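Local atomic coordinates of pyrroline carboxylate reductase (Plasmodium falciparum, PDB entry 2RCY), a protein that binds NADP and probably catalyses the NAD(P)H-dependent reduction of 1-pyrroline-5-carboxylate to proline. Residues L180-V185 / L189-S194; D221-V224 / I229-V232; S124-S129 / D160-I165. One frame throughout, in Å; residues are numbered along the deposited sequence.

Interaction 1 of 3, residues L180-V185 / L189-S194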
ATOM      1  N   LEU A 180      -2.445 -14.102  19.310  1.00 25.06           N
ATOM      2  CA  LEU A 180      -3.144 -15.375  19.144  1.00 25.13           C
ATOM      3  C   LEU A 180      -4.347 -15.489  20.080  1.00 25.27           C
ATOM      4  O   LEU A 180      -5.415 -15.950  19.668  1.00 25.38           O
ATOM      5  CB  LEU A 180      -2.185 -16.552  19.345  1.00 25.06           C
ATOM      6  CG  LEU A 180      -1.183 -16.864  18.229  1.00 24.84           C
ATOM      7  CD1 LEU A 180      -0.032 -17.685  18.774  1.00 24.47           C
ATOM      8  CD2 LEU A 180      -1.849 -17.578  17.057  1.00 24.65           C
ATOM      9  N   ILE A 181      -4.167 -15.059  21.330  1.00 25.32           N
ATOM     10  CA  ILE A 181      -5.251 -15.034  22.320  1.00 25.43           C
ATOM     11  C   ILE A 181      -6.386 -14.102  21.876  1.00 25.51           C
ATOM     12  O   ILE A 181      -7.557 -14.481  21.929  1.00 25.48           O
ATOM     13  CB  ILE A 181      -4.732 -14.643  23.736  1.00 25.42           C
ATOM     14  CG1 ILE A 181      -3.779 -15.720  24.272  1.00 25.39           C
ATOM     15  CG2 ILE A 181      -5.896 -14.428  24.711  1.00 25.22           C
ATOM     16  CD1 ILE A 181      -2.936 -15.285  25.468  1.00 25.47           C
ATOM     17  N   ASP A 182      -6.028 -12.901  21.420  1.00 25.62           N
ATOM     18  CA  ASP A 182      -6.998 -11.917  20.931  1.00 25.66           C
ATOM     19  C   ASP A 182      -7.830 -12.426  19.757  1.00 25.60           C
ATOM     20  O   ASP A 182      -9.027 -12.146  19.671  1.00 25.65           O
ATOM     21  CB  ASP A 182      -6.297 -10.610  20.548  1.00 25.69           C
ATOM     22  CG  ASP A 182      -6.033  -9.721  21.742  1.00 26.00           C
ATOM     23  OD1 ASP A 182      -6.694  -9.900  22.786  1.00 26.77           O
ATOM     24  OD2 ASP A 182      -5.164  -8.836  21.640  1.00 26.15           O
ATOM     25  N   ALA A 183      -7.183 -13.168  18.860  1.00 25.54           N
ATOM     26  CA  ALA A 183      -7.860 -13.798  17.733  1.00 25.54           C
ATOM     27  C   ALA A 183      -8.899 -14.808  18.219  1.00 25.54           C
ATOM     28  O   ALA A 183      -9.985 -14.918  17.644  1.00 25.47           O
ATOM     29  CB  ALA A 183      -6.846 -14.467  16.819  1.00 25.54           C
ATOM     30  N   GLY A 184      -8.555 -15.529  19.287  1.00 25.61           N
ATOM     31  CA  GLY A 184      -9.457 -16.489  19.919  1.00 25.65           C
ATOM     32  C   GLY A 184     -10.603 -15.836  20.664  1.00 25.69           C
ATOM     33  O   GLY A 184     -11.752 -16.266  20.539  1.00 25.69           O
ATOM     34  N   VAL A 185     -10.288 -14.800  21.439  1.00 25.82           N
ATOM     35  CA  VAL A 185     -11.299 -14.045  22.188  1.00 25.91           C
ATOM     36  C   VAL A 185     -12.300 -13.384  21.236  1.00 26.04           C
ATOM     37  O   VAL A 185     -13.501 -13.401  21.494  1.00 26.17           O
ATOM     38  CB  VAL A 185     -10.667 -12.985  23.134  1.00 25.85           C
ATOM     39  CG1 VAL A 185     -11.745 -12.255  23.932  1.00 25.78           C
ATOM     40  CG2 VAL A 185      -9.677 -13.634  24.085  1.00 25.83           C
ATOM     41  N   LEU A 189     -13.996 -17.749  21.877  1.00 27.64           N
ATOM     42  CA  LEU A 189     -13.336 -18.410  23.004  1.00 27.93           C
ATOM     43  C   LEU A 189     -13.111 -17.453  24.170  1.00 28.23           C
ATOM     44  O   LEU A 189     -12.974 -16.244  23.977  1.00 28.21           O
ATOM     45  CB  LEU A 189     -11.995 -19.022  22.582  1.00 27.85           C
ATOM     46  CG  LEU A 189     -11.891 -20.046  21.446  1.00 27.61           C
ATOM     47  CD1 LEU A 189     -10.447 -20.498  21.307  1.00 27.28           C
ATOM     48  CD2 LEU A 189     -12.802 -21.245  21.655  1.00 27.40           C
ATOM     49  N   SER A 190     -13.073 -18.007  25.380  1.00 28.58           N
ATOM     50  CA  SER A 190     -12.729 -17.237  26.571  1.00 28.91           C
ATOM     51  C   SER A 190     -11.239 -16.907  26.548  1.00 29.20           C
ATOM     52  O   SER A 190     -10.462 -17.571  25.857  1.00 29.19           O
ATOM     53  CB  SER A 190     -13.091 -18.014  27.843  1.00 28.87           C
ATOM     54  OG  SER A 190     -12.161 -19.056  28.100  1.00 28.89           O
ATOM     55  N   ARG A 191     -10.849 -15.880  27.300  1.00 29.57           N
ATOM     56  CA  ARG A 191      -9.450 -15.471  27.393  1.00 30.01           C
ATOM     57  C   ARG A 191      -8.588 -16.548  28.061  1.00 30.19           C
ATOM     58  O   ARG A 191      -7.442 -16.768  27.659  1.00 30.28           O
ATOM     59  CB  ARG A 191      -9.335 -14.122  28.118  1.00 30.09           C
ATOM     60  CG  ARG A 191      -7.911 -13.651  28.394  1.00 30.47           C
ATOM     61  CD  ARG A 191      -7.819 -12.135  28.446  1.00 31.01           C
ATOM     62  NE  ARG A 191      -7.472 -11.582  27.139  1.00 32.03           N
ATOM     63  CZ  ARG A 191      -8.298 -10.900  26.348  1.00 32.11           C
ATOM     64  NH1 ARG A 191      -7.858 -10.456  25.182  1.00 32.24           N
ATOM     65  NH2 ARG A 191      -9.549 -10.651  26.716  1.00 32.34           N
ATOM     66  N   GLU A 192      -9.153 -17.218  29.064  1.00 30.43           N
ATOM     67  CA  GLU A 192      -8.455 -18.285  29.785  1.00 30.65           C
ATOM     68  C   GLU A 192      -8.160 -19.476  28.874  1.00 30.41           C
ATOM     69  O   GLU A 192      -7.021 -19.944  28.809  1.00 30.51           O
ATOM     70  CB  GLU A 192      -9.261 -18.733  31.010  1.00 30.67           C
ATOM     71  CG  GLU A 192      -8.451 -19.532  32.037  1.00 31.18           C
ATOM     72  CD  GLU A 192      -9.290 -20.020  33.211  1.00 31.31           C
ATOM     73  OE1 GLU A 192      -8.950 -19.678  34.365  1.00 32.22           O
ATOM     74  OE2 GLU A 192     -10.287 -20.741  32.984  1.00 31.92           O
ATOM     75  N   LEU A 193      -9.188 -19.949  28.170  1.00 30.24           N
ATOM     76  CA  LEU A 193      -9.052 -21.078  27.251  1.00 30.05           C
ATOM     77  C   LEU A 193      -8.107 -20.762  26.093  1.00 29.96           C
ATOM     78  O   LEU A 193      -7.257 -21.582  25.746  1.00 29.99           O
ATOM     79  CB  LEU A 193     -10.422 -21.518  26.720  1.00 30.05           C
ATOM     80  CG  LEU A 193     -10.467 -22.632  25.668  1.00 29.93           C
ATOM     81  CD1 LEU A 193     -10.116 -23.991  26.268  1.00 29.57           C
ATOM     82  CD2 LEU A 193     -11.832 -22.672  25.013  1.00 29.98           C
ATOM     83  N   SER A 194      -8.265 -19.574  25.508  1.00 29.91           N
ATOM     84  CA  SER A 194      -7.400 -19.118  24.420  1.00 29.76           C
ATOM     85  C   SER A 194      -5.934 -19.180  24.822  1.00 29.71           C
ATOM     86  O   SER A 194      -5.106 -19.684  24.066  1.00 29.61           O
ATOM     87  CB  SER A 194      -7.770 -17.699  23.982  1.00 29.76           C
ATOM     88  OG  SER A 194      -9.042 -17.673  23.363  1.00 29.59           O
TER
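The guanidinium of Arg-191 lies with one face against Val-185, whose CG2 sits 3.7 Å above the plane and over its centre. At its edge, near the plane, it meets the carboxylate in a salt bridge, Asp-182 OD1 to Arg-191 NH1, 2.7 Å. The carboxylate stands almost upright to the guanidinium, the two planes 78° apart, so a single oxygen makes the contact. Ile-181 CG2 approaches obliquely, 4.1 Å from Arg-191 NE, and the two side chains cross at about a right angle. Arg-191 leaves its backbone with CG anti to N (chi1 174°), and the bend at chi3 brings the head group across to Val-185 and Asp-182. The other carboxylate oxygen, Asp-182 OD2, is in a salt bridge with Lys-243 of a second subunit, so the aspartate is shared between two cations.

Deeper in, Ser-194 points at the helix of 180-185, with OG 3.6 Å from Gly-184 C; with no side chain on Gly-184, the hydroxyl can lie against its backbone. That hydroxyl donates to Ser-190 O at 2.9 Å, and this oxygen also accepts from Ser-194 N, the two donors arriving from opposite faces of its plane. Ser-190 is the N-cap of the second helix, its OG taking the bond from Leu-193 N. The backbone is tied across the connection by a bond from Leu-189 N to Gly-184 O (3.0 Å), while Val-185 CA directs its hydrogen almost straight at Leu-189 O.

The contact thus packs the end of helix 169-186 on the start of helix 191-211, two consecutive helices joined by a short connection, and Ile-181 continues the packing onto Lys-195 and Val-198. Helix 242-260 of a second subunit, through Val-246, Met-247 and Val-250, packs on Leu-180, Asp-182 and Ala-183.

Interaction 2 of 3, residues D221-V224 / I229-V232; sequences DNIV and ITAV. With NAP (NADP nicotinamide-adenine-dinucleotide phosphate), chain P.
Val-224, which meets Thr-230 and Ala-231 across the contact, is tied back to Asp-221 by a bond from Val-224 N to Asp-221 O, 3.0 Å long. From there its two methyls part. CG1, anti to the backbone N (chi1 -170°), rests on Ala-231 CB at 3.6 Å, whereas CG2 turns to Thr-230 CG2 at 4.0 Å, the valine and threonine side chains crossing at a slant. Thr-230 points toward the opposite segment and also meets Ile-223, lying across it at about a right angle. Its hydroxyl OG1 and its methyl CG2 both touch Ile-223 CG2, the former at 3.5 Å and the latter at 3.6 Å. One isoleucine branch is therefore met by both arms of the threonine.

The same Ile-223 CG2 reaches the cofactor, 3.4 Å from the carboxamide atom modelled as N7N of NADP, so it touches both Thr-230 and the nicotinamide end. Ile-223 O comes within 3.2 Å of NADP O7N, a pairing of two acceptors as modelled, which leaves the orientation of that amide doubtful. Asn-222, Ile-223, Ser-225 and Pro-226 belong to the NADP pocket; Ser-225 OG binds the cofactor, which a second subunit grips through the backbone of Gln-14, Met-15, Val-66 and Gly-92. The pocket is thus built by two chains.

Within the helical dimerisation region, the contact folds the end of helix 216-223 against the start of helix 229-239 across a short connection that contains cofactor-binding residues. Cys-168 and Pro-170 of the second subunit press on Thr-230 and Ile-223, and another subunit brings Val-185 and Lys-186 onto Val-224 and Ala-231.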
ATOM      1  N   ASP A 221       5.175 -27.947   6.722  1.00 31.01           N
ATOM      2  CA  ASP A 221       4.540 -28.585   5.569  1.00 30.78           C
ATOM      3  C   ASP A 221       3.620 -29.731   5.977  1.00 30.68           C
ATOM      4  O   ASP A 221       2.532 -29.887   5.415  1.00 30.76           O
ATOM      5  CB  ASP A 221       5.598 -29.094   4.583  1.00 30.79           C
ATOM      6  CG  ASP A 221       6.206 -27.982   3.736  1.00 30.58           C
ATOM      7  OD1 ASP A 221       5.848 -26.799   3.921  1.00 30.34           O
ATOM      8  OD2 ASP A 221       7.051 -28.299   2.875  1.00 30.47           O
ATOM      9  N   ASN A 222       4.061 -30.517   6.961  1.00 30.51           N
ATOM     10  CA  ASN A 222       3.311 -31.681   7.451  1.00 30.32           C
ATOM     11  C   ASN A 222       1.921 -31.340   7.988  1.00 30.16           C
ATOM     12  O   ASN A 222       1.005 -32.162   7.928  1.00 30.23           O
ATOM     13  CB  ASN A 222       4.107 -32.423   8.531  1.00 30.20           C
ATOM     14  CG  ASN A 222       5.431 -32.980   8.022  1.00 30.15           C
ATOM     15  OD1 ASN A 222       6.371 -33.159   8.794  1.00 30.10           O
ATOM     16  ND2 ASN A 222       5.510 -33.257   6.726  1.00 30.03           N
ATOM     17  N   ILE A 223       1.775 -30.125   8.507  1.00 29.90           N
ATOM     18  CA  ILE A 223       0.507 -29.651   9.062  1.00 29.71           C
ATOM     19  C   ILE A 223      -0.493 -29.245   7.974  1.00 29.52           C
ATOM     20  O   ILE A 223      -1.706 -29.285   8.187  1.00 29.48           O
ATOM     21  CB  ILE A 223       0.745 -28.495  10.060  1.00 29.72           C
ATOM     22  CG1 ILE A 223       1.502 -29.024  11.276  1.00 29.76           C
ATOM     23  CG2 ILE A 223      -0.568 -27.859  10.513  1.00 29.70           C
ATOM     24  CD1 ILE A 223       1.956 -27.963  12.204  1.00 29.85           C
ATOM     25  N   VAL A 224       0.025 -28.873   6.807  1.00 29.29           N
ATOM     26  CA  VAL A 224      -0.807 -28.410   5.702  1.00 29.10           C
ATOM     27  C   VAL A 224      -1.448 -29.586   4.961  1.00 28.94           C
ATOM     28  O   VAL A 224      -0.848 -30.168   4.051  1.00 28.89           O
ATOM     29  CB  VAL A 224      -0.004 -27.515   4.722  1.00 29.08           C
ATOM     30  CG1 VAL A 224      -0.929 -26.846   3.725  1.00 29.04           C
ATOM     31  CG2 VAL A 224       0.777 -26.464   5.484  1.00 29.07           C
ATOM     32  N   ILE A 229      -7.519 -26.419   6.059  1.00 26.13           N
ATOM     33  CA  ILE A 229      -7.695 -25.204   6.858  1.00 25.89           C
ATOM     34  C   ILE A 229      -6.384 -24.439   7.079  1.00 25.77           C
ATOM     35  O   ILE A 229      -6.348 -23.211   6.956  1.00 25.74           O
ATOM     36  CB  ILE A 229      -8.349 -25.539   8.226  1.00 25.91           C
ATOM     37  CG1 ILE A 229      -9.657 -26.311   8.017  1.00 25.84           C
ATOM     38  CG2 ILE A 229      -8.591 -24.271   9.042  1.00 25.94           C
ATOM     39  CD1 ILE A 229     -10.267 -26.862   9.290  1.00 25.85           C
ATOM     40  N   THR A 230      -5.321 -25.175   7.404  1.00 25.57           N
ATOM     41  CA  THR A 230      -4.005 -24.600   7.684  1.00 25.36           C
ATOM     42  C   THR A 230      -3.432 -23.862   6.474  1.00 25.24           C
ATOM     43  O   THR A 230      -2.773 -22.827   6.620  1.00 25.16           O
ATOM     44  CB  THR A 230      -3.024 -25.685   8.177  1.00 25.37           C
ATOM     45  OG1 THR A 230      -3.493 -26.209   9.426  1.00 25.45           O
ATOM     46  CG2 THR A 230      -1.628 -25.122   8.374  1.00 25.27           C
ATOM     47  N   ALA A 231      -3.703 -24.396   5.287  1.00 25.07           N
ATOM     48  CA  ALA A 231      -3.281 -23.785   4.030  1.00 24.92           C
ATOM     49  C   ALA A 231      -3.823 -22.363   3.862  1.00 24.83           C
ATOM     50  O   ALA A 231      -3.125 -21.486   3.357  1.00 24.82           O
ATOM     51  CB  ALA A 231      -3.703 -24.658   2.860  1.00 24.90           C
ATOM     52  N   VAL A 232      -5.062 -22.149   4.296  1.00 24.72           N
ATOM     53  CA  VAL A 232      -5.719 -20.844   4.217  1.00 24.61           C
ATOM     54  C   VAL A 232      -5.124 -19.847   5.223  1.00 24.56           C
ATOM     55  O   VAL A 232      -4.923 -18.674   4.898  1.00 24.53           O
ATOM     56  CB  VAL A 232      -7.260 -20.984   4.387  1.00 24.55           C
ATOM     57  CG1 VAL A 232      -7.928 -19.629   4.566  1.00 24.49           C
ATOM     58  CG2 VAL A 232      -7.854 -21.708   3.190  1.00 24.46           C
TER
HETATM   59  PA  NAP P 264      -2.702 -36.456   4.499  1.00 40.95           P
HETATM   60  O1A NAP P 264      -1.252 -36.323   4.904  1.00 40.97           O
HETATM   61  O2A NAP P 264      -3.075 -36.314   3.041  1.00 40.64           O
HETATM   62  O5B NAP P 264      -3.247 -37.864   5.073  1.00 41.68           O
HETATM   63  C5B NAP P 264      -4.313 -38.593   4.460  1.00 42.79           C
HETATM   64  C4B NAP P 264      -3.983 -40.082   4.469  1.00 43.52           C
HETATM   65  O4B NAP P 264      -5.152 -40.873   4.215  1.00 44.01           O
HETATM   66  C3B NAP P 264      -2.967 -40.434   3.391  1.00 43.90           C
HETATM   67  O3B NAP P 264      -1.782 -40.961   3.994  1.00 43.57           O
HETATM   68  C2B NAP P 264      -3.632 -41.487   2.522  1.00 44.30           C
HETATM   69  O2B NAP P 264      -2.746 -42.570   2.227  1.00 44.75           O
HETATM   70  C1B NAP P 264      -4.828 -41.959   3.342  1.00 44.26           C
HETATM   71  N9A NAP P 264      -5.989 -42.350   2.490  1.00 44.25           N
HETATM   72  C8A NAP P 264      -6.256 -41.912   1.249  1.00 44.43           C
HETATM   73  N7A NAP P 264      -7.390 -42.496   0.799  1.00 44.38           N
HETATM   74  C5A NAP P 264      -7.838 -43.310   1.774  1.00 44.40           C
HETATM   75  C6A NAP P 264      -8.941 -44.152   1.885  1.00 44.33           C
HETATM   76  N6A NAP P 264      -9.825 -44.265   0.864  1.00 44.29           N
HETATM   77  N1A NAP P 264      -9.120 -44.860   3.024  1.00 44.36           N
HETATM   78  C2A NAP P 264      -8.249 -44.758   4.042  1.00 44.35           C
HETATM   79  N3A NAP P 264      -7.177 -43.951   3.957  1.00 44.39           N
HETATM   80  C4A NAP P 264      -6.952 -43.213   2.838  1.00 44.29           C
HETATM   81  O3  NAP P 264      -3.571 -35.393   5.345  1.00 40.40           O
HETATM   82  PN  NAP P 264      -3.280 -35.101   6.905  1.00 39.84           P
HETATM   83  O1N NAP P 264      -2.497 -33.813   7.000  1.00 39.86           O
HETATM   84  O2N NAP P 264      -2.739 -36.355   7.550  1.00 39.95           O
HETATM   85  O5D NAP P 264      -4.747 -34.821   7.504  1.00 39.22           O
HETATM   86  C5D NAP P 264      -5.730 -35.851   7.593  1.00 38.29           C
HETATM   87  C4D NAP P 264      -6.919 -35.353   8.406  1.00 37.68           C
HETATM   88  O4D NAP P 264      -6.489 -34.891   9.692  1.00 37.42           O
HETATM   89  C3D NAP P 264      -7.625 -34.193   7.721  1.00 37.52           C
HETATM   90  O3D NAP P 264      -9.030 -34.458   7.708  1.00 37.45           O
HETATM   91  C2D NAP P 264      -7.316 -32.973   8.572  1.00 37.27           C
HETATM   92  O2D NAP P 264      -8.430 -32.081   8.664  1.00 37.30           O
HETATM   93  C1D NAP P 264      -6.966 -33.559   9.932  1.00 37.00           C
HETATM   94  N1N NAP P 264      -5.979 -32.752  10.661  1.00 36.75           N
HETATM   95  C2N NAP P 264      -4.715 -32.630  10.218  1.00 36.58           C
HETATM   96  C3N NAP P 264      -3.784 -31.864  10.920  1.00 36.55           C
HETATM   97  C7N NAP P 264      -2.373 -31.740  10.428  1.00 36.53           C
HETATM   98  O7N NAP P 264      -2.001 -32.310   9.282  1.00 36.41           O
HETATM   99  N7N NAP P 264      -1.533 -31.104  11.114  1.00 35.94           N
HETATM  100  C4N NAP P 264      -4.171 -31.217  12.092  1.00 36.72           C
HETATM  101  C5N NAP P 264      -5.482 -31.358  12.531  1.00 36.86           C
HETATM  102  C6N NAP P 264      -6.369 -32.137  11.790  1.00 36.84           C
HETATM  103  P2B NAP P 264      -1.683 -42.494   1.011  1.00 45.20           P
HETATM  104  O1X NAP P 264      -1.299 -43.942   0.791  1.00 45.28           O
HETATM  105  O2X NAP P 264      -2.438 -41.867  -0.139  1.00 44.98           O
HETATM  106  O3X NAP P 264      -0.558 -41.637   1.546  1.00 45.17           O

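Interaction 3 of 3, residues S124-S129 / D160-I165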
ATOM      1  N   SER A 124      17.963 -17.079  28.245  1.00 35.27           N
ATOM      2  CA  SER A 124      18.904 -17.277  27.152  1.00 35.34           C
ATOM      3  C   SER A 124      19.988 -16.213  27.239  1.00 35.48           C
ATOM      4  O   SER A 124      19.696 -15.021  27.371  1.00 35.45           O
ATOM      5  CB  SER A 124      18.194 -17.218  25.800  1.00 35.31           C
ATOM      6  OG  SER A 124      19.088 -17.526  24.747  1.00 34.95           O
ATOM      7  N   PHE A 125      21.240 -16.652  27.177  1.00 35.66           N
ATOM      8  CA  PHE A 125      22.375 -15.756  27.341  1.00 35.82           C
ATOM      9  C   PHE A 125      23.389 -15.912  26.216  1.00 36.08           C
ATOM     10  O   PHE A 125      23.627 -17.018  25.724  1.00 35.99           O
ATOM     11  CB  PHE A 125      23.077 -15.998  28.683  1.00 35.69           C
ATOM     12  CG  PHE A 125      22.150 -16.076  29.867  1.00 35.53           C
ATOM     13  CD1 PHE A 125      21.638 -17.301  30.287  1.00 35.31           C
ATOM     14  CD2 PHE A 125      21.815 -14.930  30.580  1.00 35.28           C
ATOM     15  CE1 PHE A 125      20.786 -17.378  31.388  1.00 35.22           C
ATOM     16  CE2 PHE A 125      20.966 -14.999  31.684  1.00 35.32           C
ATOM     17  CZ  PHE A 125      20.453 -16.227  32.089  1.00 35.33           C
ATOM     18  N   ILE A 126      23.969 -14.786  25.812  1.00 36.49           N
ATOM     19  CA  ILE A 126      25.146 -14.763  24.941  1.00 36.95           C
ATOM     20  C   ILE A 126      26.189 -13.829  25.542  1.00 37.33           C
ATOM     21  O   ILE A 126      25.839 -12.808  26.140  1.00 37.30           O
ATOM     22  CB  ILE A 126      24.828 -14.334  23.471  1.00 36.87           C
ATOM     23  CG1 ILE A 126      24.070 -12.990  23.406  1.00 36.70           C
ATOM     24  CG2 ILE A 126      24.139 -15.469  22.708  1.00 36.78           C
ATOM     25  CD1 ILE A 126      22.551 -13.065  23.562  1.00 36.55           C
ATOM     26  N   TYR A 127      27.464 -14.182  25.401  1.00 37.93           N
ATOM     27  CA  TYR A 127      28.530 -13.351  25.960  1.00 38.54           C
ATOM     28  C   TYR A 127      29.825 -13.330  25.162  1.00 38.99           C
ATOM     29  O   TYR A 127      30.118 -14.244  24.385  1.00 39.01           O
ATOM     30  CB  TYR A 127      28.806 -13.714  27.431  1.00 38.52           C
ATOM     31  CG  TYR A 127      29.785 -14.853  27.649  1.00 38.66           C
ATOM     32  CD1 TYR A 127      31.122 -14.599  27.952  1.00 38.64           C
ATOM     33  CD2 TYR A 127      29.369 -16.182  27.569  1.00 38.70           C
ATOM     34  CE1 TYR A 127      32.024 -15.641  28.160  1.00 38.78           C
ATOM     35  CE2 TYR A 127      30.260 -17.230  27.778  1.00 38.67           C
ATOM     36  CZ  TYR A 127      31.585 -16.953  28.071  1.00 38.78           C
ATOM     37  OH  TYR A 127      32.472 -17.988  28.276  1.00 38.91           O
ATOM     38  N   CYS A 128      30.581 -12.257  25.365  1.00 39.58           N
ATOM     39  CA  CYS A 128      31.931 -12.112  24.848  1.00 40.14           C
ATOM     40  C   CYS A 128      32.751 -11.409  25.925  1.00 40.69           C
ATOM     41  O   CYS A 128      32.193 -10.757  26.813  1.00 40.65           O
ATOM     42  CB  CYS A 128      31.930 -11.303  23.549  1.00 40.08           C
ATOM     43  SG  CYS A 128      31.227  -9.647  23.702  1.00 39.78           S
ATOM     44  N   SER A 129      34.071 -11.547  25.852  1.00 41.42           N
ATOM     45  CA  SER A 129      34.951 -10.989  26.873  1.00 42.18           C
ATOM     46  C   SER A 129      36.219 -10.394  26.273  1.00 42.73           C
ATOM     47  O   SER A 129      36.616 -10.749  25.160  1.00 42.79           O
ATOM     48  CB  SER A 129      35.300 -12.061  27.906  1.00 42.18           C
ATOM     49  OG  SER A 129      35.926 -13.175  27.297  1.00 42.28           O
ATOM     50  N   ASP A 160      25.153  -7.963  18.603  1.00 31.26           N
ATOM     51  CA  ASP A 160      24.051  -7.065  18.263  1.00 30.74           C
ATOM     52  C   ASP A 160      22.831  -7.809  17.717  1.00 30.33           C
ATOM     53  O   ASP A 160      21.701  -7.531  18.122  1.00 30.19           O
ATOM     54  CB  ASP A 160      24.521  -5.986  17.285  1.00 30.75           C
ATOM     55  CG  ASP A 160      25.707  -5.195  17.816  1.00 30.84           C
ATOM     56  OD1 ASP A 160      25.545  -4.459  18.813  1.00 30.68           O
ATOM     57  OD2 ASP A 160      26.803  -5.306  17.228  1.00 31.05           O
ATOM     58  N   ILE A 161      23.069  -8.754  16.806  1.00 29.79           N
ATOM     59  CA  ILE A 161      21.999  -9.604  16.272  1.00 29.32           C
ATOM     60  C   ILE A 161      21.475 -10.588  17.330  1.00 29.06           C
ATOM     61  O   ILE A 161      20.274 -10.862  17.391  1.00 28.96           O
ATOM     62  CB  ILE A 161      22.412 -10.328  14.940  1.00 29.30           C
ATOM     63  CG1 ILE A 161      21.298 -11.255  14.430  1.00 29.07           C
ATOM     64  CG2 ILE A 161      23.720 -11.098  15.096  1.00 29.10           C
ATOM     65  CD1 ILE A 161      20.039 -10.539  14.002  1.00 28.72           C
ATOM     66  N   ALA A 162      22.379 -11.095  18.166  1.00 28.73           N
ATOM     67  CA  ALA A 162      22.009 -12.004  19.249  1.00 28.41           C
ATOM     68  C   ALA A 162      21.129 -11.313  20.292  1.00 28.15           C
ATOM     69  O   ALA A 162      20.203 -11.922  20.822  1.00 28.11           O
ATOM     70  CB  ALA A 162      23.247 -12.590  19.893  1.00 28.38           C
ATOM     71  N   THR A 163      21.428 -10.045  20.571  1.00 27.87           N
ATOM     72  CA  THR A 163      20.606  -9.205  21.445  1.00 27.58           C
ATOM     73  C   THR A 163      19.198  -9.056  20.871  1.00 27.40           C
ATOM     74  O   THR A 163      18.210  -9.173  21.593  1.00 27.30           O
ATOM     75  CB  THR A 163      21.239  -7.802  21.637  1.00 27.61           C
ATOM     76  OG1 THR A 163      22.583  -7.937  22.117  1.00 27.74           O
ATOM     77  CG2 THR A 163      20.436  -6.960  22.622  1.00 27.44           C
ATOM     78  N   ALA A 164      19.126  -8.815  19.564  1.00 27.28           N
ATOM     79  CA  ALA A 164      17.861  -8.643  18.849  1.00 27.08           C
ATOM     80  C   ALA A 164      16.973  -9.888  18.891  1.00 26.96           C
ATOM     81  O   ALA A 164      15.748  -9.778  18.893  1.00 27.02           O
ATOM     82  CB  ALA A 164      18.126  -8.227  17.414  1.00 27.04           C
ATOM     83  N   ILE A 165      17.597 -11.063  18.924  1.00 26.83           N
ATOM     84  CA  ILE A 165      16.880 -12.339  18.968  1.00 26.66           C
ATOM     85  C   ILE A 165      16.671 -12.831  20.403  1.00 26.55           C
ATOM     86  O   ILE A 165      15.542 -13.094  20.815  1.00 26.46           O
ATOM     87  CB  ILE A 165      17.611 -13.430  18.137  1.00 26.63           C
ATOM     88  CG1 ILE A 165      17.495 -13.125  16.643  1.00 26.65           C
ATOM     89  CG2 ILE A 165      17.060 -14.830  18.444  1.00 26.67           C
ATOM     90  CD1 ILE A 165      18.454 -13.907  15.781  1.00 26.89           C
TER
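In strand segment 124-129, whose Ile-126 meets Ala-162 of the helix, the first residue is Ser-124, whose OG is hydrogen-bonded to Ser-166 OG, just beyond the helical segment. Phe-125 points to the other face of the sheet, where its ring meets that of Phe-145 with the planes at about 45°.

Ile-126 then turns its side chain toward the helix and carries the contact. Its CG1 lies 3.6 Å from Ala-162 CB, CD1 is 3.8 Å from the same methyl, and CG2 follows at 4.1 Å. The alanine methyl is therefore cupped by three carbons of one isoleucine. This follows from the first torsion (chi1 53°), which sets CG1 between the backbone N and the carbonyl carbon and swings the ethyl arm forward. CD1 continues past the methyl to the helix backbone, 3.8 Å from Ala-162 O and 4.4 Å from Thr-163 N. With just an alanine at the meeting point, the two backbones come to 7.1 Å between Ile-126 CA and Ala-162 CA.

Strand 123-129 belongs to the Rossmann-type sheet, where it lies next to the edge strand 149-153, parallel to it and antiparallel to 108-113 on its other side. Helix 159-167 packs on one face of it and leads from the nucleotide-binding half of the chain toward the helices of the dimerisation region.

Tyr-127, like Phe-125, faces away from the helix and packs on Val-110, Val-112 and Ile-151. Beyond Ile-126 the strand runs on without touching segment 160-165. On the helix, Thr-163 stays beside the contact with OG1 bonded to Met-159 O, its side chain about 6 Å from a bound NADP.

Along the chain the three contacts come in series, interaction 3 first, then interaction 1, then interaction 2. Interaction 3 joins strand 123-129 of the nucleotide-binding sheet to helix 159-167, some 33 Å between centres from interaction 1 and 34 Å from interaction 2. The latter two lie together in the helical dimerisation region, centres 21 Å apart and nearest atoms about 12 Å apart, where helix 191-211 is followed by helix 216-223. Between subunits they do meet: Val-185 of one chain packs on Val-224 of another. All three touch a second subunit, so each contact lies near a subunit interface, and the cofactor pocket beside interaction 2 is shared between subunits.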